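Local structure of YdhT protein (Bacillus subtilis, 3CBW) at residues Y224-Y237 against I258-P270. The protein catalyses the endo-hydrolysis of beta-1,4-mannosidic linkages in mannan, galactomannan and glucomannan, and takes part in glucomannan degradation. The protein carries 3 engineered substitutions. Residues are numbered along the deposited sequence; the frame is centred on the assembly and turned at random. Where two conformers were deposited one is given.
Sequences YSPDANRDFKTDFY and INGYDQLTALNKP
The irregular loop 224-237 lies against the short helix 261-265 and its flanks, its backbone nearest at A228 and N259, whose CA atoms are 5.7 Å apart, and again at T234 and L264. K233 illustrates how a lysine can join two loops. Its chain bends at chi2 (101°), and NZ gives a 2.7 Å hydrogen bond to N259 OD1 from above the carbonyl plane while also donating to the backbone oxygens of A228 and R230. Q263 NE2 approaches N259 OD1 from the opposite face, so two donors grip this one oxygen. With an alanine here instead of K233, the carbonyls of A228 and R230 would probably lose this donor, and N259 its direct bond to the 224-237 loop. Farther along, T234 CG2 rests 3.6 Å from Q263 O. L264 CD1 packs on P226 CG, 4.0 Å away, while its CD2 meets the Y224 ring at the edge, near the ring plane. L267 CD1 sits over the centre of the Y237 ring in a CH-pi contact, 3.8 Å from its centroid. Water 2 bridges Y237 OH and L267 O. The contact thus packs together loops following the neighbouring parallel strands 220-224 and 245-252, as in the TIM-barrel fold of glycosyl hydrolase family 26.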
loop_
_atom_site.group_PDB
_atom_site.type_symbol
_atom_site.label_atom_id
_atom_site.label_comp_id
_atom_site.label_asym_id
_atom_site.label_seq_id
_atom_site.Cartn_x
_atom_site.Cartn_y
_atom_site.Cartn_z
ATOM N N TYR A 224 -0.156 -3.274 -6.103
ATOM C CA TYR A 224 0.885 -4.314 -6.212
ATOM C C TYR A 224 2.219 -3.649 -5.939
ATOM O O TYR A 224 2.608 -2.745 -6.688
ATOM C CB TYR A 224 0.838 -4.873 -7.634
ATOM C CG TYR A 224 2.020 -5.722 -8.055
ATOM C CD1 TYR A 224 2.137 -7.050 -7.624
ATOM C CD2 TYR A 224 3.002 -5.214 -8.908
ATOM C CE1 TYR A 224 3.209 -7.840 -8.006
ATOM C CE2 TYR A 224 4.091 -6.012 -9.288
ATOM C CZ TYR A 224 4.173 -7.315 -8.839
ATOM O OH TYR A 224 5.225 -8.114 -9.209
ATOM N N SER A 225 2.929 -4.111 -4.907
ATOM C CA SER A 225 4.083 -3.369 -4.390
ATOM C C SER A 225 5.314 -4.235 -4.093
ATOM O O SER A 225 5.610 -4.544 -2.935
ATOM C CB SER A 225 3.687 -2.537 -3.159
ATOM O OG SER A 225 3.112 -3.334 -2.136
ATOM N N PRO A 226 6.075 -4.597 -5.141
ATOM C CA PRO A 226 7.367 -5.230 -4.908
ATOM C C PRO A 226 8.357 -4.305 -4.198
ATOM O O PRO A 226 8.194 -3.070 -4.184
ATOM C CB PRO A 226 7.875 -5.511 -6.315
ATOM C CG PRO A 226 7.072 -4.633 -7.229
ATOM C CD PRO A 226 5.770 -4.419 -6.574
ATOM N N ASP A 227 9.380 -4.914 -3.612
ATOM C CA ASP A 227 10.487 -4.181 -3.025
ATOM C C ASP A 227 11.464 -3.715 -4.109
ATOM O O ASP A 227 11.848 -4.493 -4.988
ATOM C CB ASP A 227 11.217 -5.097 -2.053
ATOM C CG ASP A 227 12.080 -4.340 -1.103
ATOM O OD1 ASP A 227 11.550 -3.954 -0.044
ATOM O OD2 ASP A 227 13.270 -4.121 -1.420
ATOM N N ALA A 228 11.923 -2.468 -3.994
ATOM C CA ALA A 228 12.881 -1.896 -4.946
ATOM C C ALA A 228 14.262 -2.528 -4.889
ATOM O O ALA A 228 15.020 -2.442 -5.851
ATOM C CB ALA A 228 13.006 -0.403 -4.726
ATOM N N ASN A 229 14.598 -3.142 -3.760
ATOM C CA ASN A 229 15.949 -3.629 -3.536
ATOM C C ASN A 229 16.117 -5.120 -3.769
ATOM O O ASN A 229 17.098 -5.704 -3.320
ATOM C CB ASN A 229 16.427 -3.233 -2.126
ATOM C CG ASN A 229 16.507 -1.722 -1.928
ATOM O OD1 ASN A 229 16.613 -0.959 -2.890
ATOM N ND2 ASN A 229 16.452 -1.286 -0.674
ATOM N N ARG A 230 15.182 -5.719 -4.497
ATOM C CA ARG A 230 15.284 -7.118 -4.899
ATOM C C ARG A 230 14.871 -7.267 -6.354
ATOM O O ARG A 230 14.170 -6.412 -6.900
ATOM C CB ARG A 230 14.407 -7.998 -4.002
ATOM C CG ARG A 230 14.835 -8.039 -2.535
ATOM C CD ARG A 230 16.171 -8.749 -2.362
ATOM N NE ARG A 230 16.530 -8.940 -0.956
ATOM C CZ ARG A 230 17.183 -8.051 -0.213
ATOM N NH1 ARG A 230 17.561 -6.876 -0.717
ATOM N NH2 ARG A 230 17.471 -8.345 1.047
ATOM N N ASP A 231 15.310 -8.355 -6.978
ATOM C CA ASP A 231 14.992 -8.633 -8.371
ATOM C C ASP A 231 13.529 -9.040 -8.547
ATOM O O ASP A 231 12.775 -9.137 -7.573
ATOM C CB ASP A 231 15.897 -9.761 -8.897
ATOM C CG ASP A 231 17.376 -9.409 -8.860
ATOM O OD1 ASP A 231 17.728 -8.210 -8.884
ATOM O OD2 ASP A 231 18.189 -10.361 -8.831
ATOM N N PHE A 232 13.137 -9.261 -9.800
ATOM C CA PHE A 232 11.866 -9.889 -10.154
ATOM C C PHE A 232 10.664 -9.006 -9.886
ATOM O O PHE A 232 9.614 -9.497 -9.476
ATOM C CB PHE A 232 11.686 -11.252 -9.456
ATOM C CG PHE A 232 12.936 -12.088 -9.422
ATOM C CD1 PHE A 232 13.599 -12.435 -10.593
ATOM C CD2 PHE A 232 13.457 -12.511 -8.206
ATOM C CE1 PHE A 232 14.772 -13.195 -10.549
ATOM C CE2 PHE A 232 14.615 -13.267 -8.151
ATOM C CZ PHE A 232 15.278 -13.606 -9.319
ATOM N N LYS A 233 10.797 -7.712 -10.143
ATOM C CA LYS A 233 9.719 -6.785 -9.816
ATOM C C LYS A 233 8.437 -7.075 -10.561
ATOM O O LYS A 233 7.366 -6.833 -10.024
ATOM C CB LYS A 233 10.108 -5.342 -10.113
ATOM C CG LYS A 233 10.788 -4.604 -9.002
ATOM C CD LYS A 233 12.249 -4.562 -9.255
ATOM C CE LYS A 233 12.988 -3.724 -8.239
ATOM N NZ LYS A 233 14.422 -4.040 -8.335
ATOM N N THR A 234 8.531 -7.556 -11.800
ATOM C CA THR A 234 7.334 -7.829 -12.595
ATOM C C THR A 234 6.938 -9.290 -12.668
ATOM O O THR A 234 5.827 -9.583 -13.089
ATOM C CB THR A 234 7.446 -7.285 -14.031
ATOM O OG1 THR A 234 8.488 -7.973 -14.729
ATOM C CG2 THR A 234 7.708 -5.786 -14.027
ATOM N N ASP A 235 7.816 -10.209 -12.260
ATOM C CA ASP A 235 7.517 -11.630 -12.392
ATOM C C ASP A 235 6.321 -12.038 -11.540
ATOM O O ASP A 235 5.588 -12.948 -11.902
ATOM C CB ASP A 235 8.741 -12.492 -12.054
ATOM C CG ASP A 235 9.843 -12.396 -13.103
ATOM O OD1 ASP A 235 9.590 -11.918 -14.226
ATOM O OD2 ASP A 235 10.976 -12.813 -12.792
ATOM N N PHE A 236 6.113 -11.342 -10.429
ATOM C CA PHE A 236 5.032 -11.660 -9.510
ATOM C C PHE A 236 3.698 -11.007 -9.865
ATOM O O PHE A 236 2.716 -11.210 -9.173
ATOM C CB PHE A 236 5.439 -11.248 -8.102
ATOM C CG PHE A 236 6.518 -12.103 -7.501
ATOM C CD1 PHE A 236 6.188 -13.267 -6.825
ATOM C CD2 PHE A 236 7.847 -11.719 -7.579
ATOM C CE1 PHE A 236 7.170 -14.053 -6.254
ATOM C CE2 PHE A 236 8.824 -12.496 -7.015
ATOM C CZ PHE A 236 8.483 -13.664 -6.350
ATOM N N TYR A 237 3.666 -10.237 -10.940
ATOM C CA TYR A 237 2.463 -9.478 -11.280
ATOM C C TYR A 237 1.331 -10.437 -11.608
ATOM O O TYR A 237 1.464 -11.254 -12.504
ATOM C CB TYR A 237 2.767 -8.626 -12.491
ATOM C CG TYR A 237 1.681 -7.703 -12.959
ATOM C CD1 TYR A 237 1.188 -6.686 -12.142
ATOM C CD2 TYR A 237 1.197 -7.797 -14.262
ATOM C CE1 TYR A 237 0.219 -5.803 -12.602
ATOM C CE2 TYR A 237 0.240 -6.923 -14.732
ATOM C CZ TYR A 237 -0.239 -5.929 -13.900
ATOM O OH TYR A 237 -1.169 -5.054 -14.383
ATOM N N ILE A 258 16.968 4.225 -7.526
ATOM C CA ILE A 258 15.938 3.233 -7.244
ATOM C C ILE A 258 15.617 2.469 -8.519
ATOM O O ILE A 258 15.353 3.068 -9.559
ATOM C CB ILE A 258 14.672 3.872 -6.651
ATOM C CG1 ILE A 258 15.013 4.662 -5.380
ATOM C CG2 ILE A 258 13.648 2.789 -6.331
ATOM C CD1 ILE A 258 13.906 5.604 -4.901
ATOM N N ASN A 259 15.692 1.144 -8.430
ATOM C CA ASN A 259 15.438 0.265 -9.558
ATOM C C ASN A 259 13.978 -0.164 -9.600
ATOM O O ASN A 259 13.395 -0.487 -8.561
ATOM C CB ASN A 259 16.357 -0.959 -9.415
ATOM C CG ASN A 259 16.213 -1.960 -10.540
ATOM O OD1 ASN A 259 15.238 -2.712 -10.600
ATOM N ND2 ASN A 259 17.213 -2.011 -11.420
ATOM N N GLY A 260 13.387 -0.158 -10.793
ATOM C CA GLY A 260 12.081 -0.790 -10.986
ATOM C C GLY A 260 11.016 0.071 -11.630
ATOM O O GLY A 260 9.983 -0.434 -12.069
ATOM N N TYR A 261 11.257 1.377 -11.683
ATOM C CA TYR A 261 10.290 2.319 -12.221
ATOM C C TYR A 261 9.970 2.040 -13.693
ATOM O O TYR A 261 8.810 2.030 -14.091
ATOM C CB TYR A 261 10.804 3.741 -12.027
ATOM C CG TYR A 261 10.035 4.818 -12.740
ATOM C CD1 TYR A 261 8.927 5.416 -12.145
ATOM C CD2 TYR A 261 10.427 5.259 -14.001
ATOM C CE1 TYR A 261 8.233 6.421 -12.784
ATOM C CE2 TYR A 261 9.732 6.252 -14.663
ATOM C CZ TYR A 261 8.636 6.828 -14.044
ATOM O OH TYR A 261 7.951 7.831 -14.658
ATOM N N ASP A 262 10.998 1.820 -14.512
ATOM C CA ASP A 262 10.778 1.560 -15.932
ATOM C C ASP A 262 9.940 0.302 -16.144
ATOM O O ASP A 262 8.971 0.328 -16.895
ATOM C CB ASP A 262 12.113 1.406 -16.667
ATOM C CG ASP A 262 12.866 2.718 -16.806
ATOM O OD1 ASP A 262 12.237 3.788 -16.723
ATOM O OD2 ASP A 262 14.095 2.658 -17.051
ATOM N N GLN A 263 10.331 -0.777 -15.465
ATOM C CA GLN A 263 9.653 -2.088 -15.526
ATOM C C GLN A 263 8.185 -2.005 -15.107
ATOM O O GLN A 263 7.309 -2.616 -15.725
ATOM C CB GLN A 263 10.344 -3.128 -14.614
ATOM C CG GLN A 263 11.814 -3.448 -14.876
ATOM C CD GLN A 263 12.745 -2.680 -13.952
ATOM O OE1 GLN A 263 12.889 -1.454 -14.068
ATOM N NE2 GLN A 263 13.389 -3.396 -13.032
ATOM N N LEU A 264 7.905 -1.265 -14.041
ATOM C CA LEU A 264 6.541 -1.196 -13.512
ATOM C C LEU A 264 5.648 -0.253 -14.304
ATOM O O LEU A 264 4.515 -0.598 -14.621
ATOM C CB LEU A 264 6.545 -0.872 -12.015
ATOM C CG LEU A 264 7.114 -2.006 -11.158
ATOM C CD1 LEU A 264 7.266 -1.514 -9.741
ATOM C CD2 LEU A 264 6.236 -3.261 -11.205
ATOM N N THR A 265 6.161 0.918 -14.677
ATOM C CA THR A 265 5.363 1.828 -15.500
ATOM C C THR A 265 5.015 1.192 -16.856
ATOM O O THR A 265 3.966 1.489 -17.425
ATOM C CB THR A 265 6.038 3.201 -15.720
ATOM O OG1 THR A 265 7.338 3.011 -16.287
ATOM C CG2 THR A 265 6.158 3.970 -14.415
ATOM N N ALA A 266 5.872 0.289 -17.326
ATOM C CA ALA A 266 5.646 -0.417 -18.597
ATOM C C ALA A 266 4.396 -1.314 -18.572
ATOM O O ALA A 266 3.863 -1.688 -19.627
ATOM C CB ALA A 266 6.871 -1.234 -18.963
ATOM N N LEU A 267 3.920 -1.649 -17.370
ATOM C CA LEU A 267 2.704 -2.451 -17.220
ATOM C C LEU A 267 1.430 -1.656 -17.522
ATOM O O LEU A 267 0.325 -2.199 -17.494
ATOM C CB LEU A 267 2.664 -3.059 -15.814
ATOM C CG LEU A 267 3.798 -4.046 -15.507
ATOM C CD1 LEU A 267 3.728 -4.522 -14.050
ATOM C CD2 LEU A 267 3.781 -5.235 -16.473
ATOM N N ASN A 268 1.582 -0.370 -17.814
ATOM C CA ASN A 268 0.450 0.507 -18.123
ATOM C C ASN A 268 -0.571 0.595 -16.976
ATOM O O ASN A 268 -1.782 0.510 -17.178
ATOM C CB ASN A 268 -0.219 0.112 -19.456
ATOM C CG ASN A 268 -1.057 1.234 -20.049
ATOM O OD1 ASN A 268 -0.765 2.418 -19.852
ATOM N ND2 ASN A 268 -2.105 0.867 -20.781
ATOM N N LYS A 269 -0.049 0.743 -15.762
ATOM C CA LYS A 269 -0.849 1.052 -14.582
ATOM C C LYS A 269 -0.194 2.255 -13.929
ATOM O O LYS A 269 1.030 2.409 -14.024
ATOM C CB LYS A 269 -0.823 -0.109 -13.579
ATOM C CG LYS A 269 -1.391 -1.427 -14.093
ATOM C CD LYS A 269 -2.906 -1.421 -14.153
ATOM C CE LYS A 269 -3.444 -2.762 -14.628
ATOM N NZ LYS A 269 -4.943 -2.782 -14.498
ATOM N N PRO A 270 -0.980 3.109 -13.249
ATOM C CA PRO A 270 -0.381 4.205 -12.494
ATOM C C PRO A 270 0.645 3.660 -11.503
ATOM O O PRO A 270 0.457 2.570 -10.942
ATOM C CB PRO A 270 -1.584 4.845 -11.781
ATOM C CG PRO A 270 -2.722 4.552 -12.682
ATOM C CD PRO A 270 -2.451 3.145 -13.174
HETATM O O HOH W 1 16.662 -0.161 -6.066
HETATM O O HOH W 2 -0.837 -4.545 -17.046
#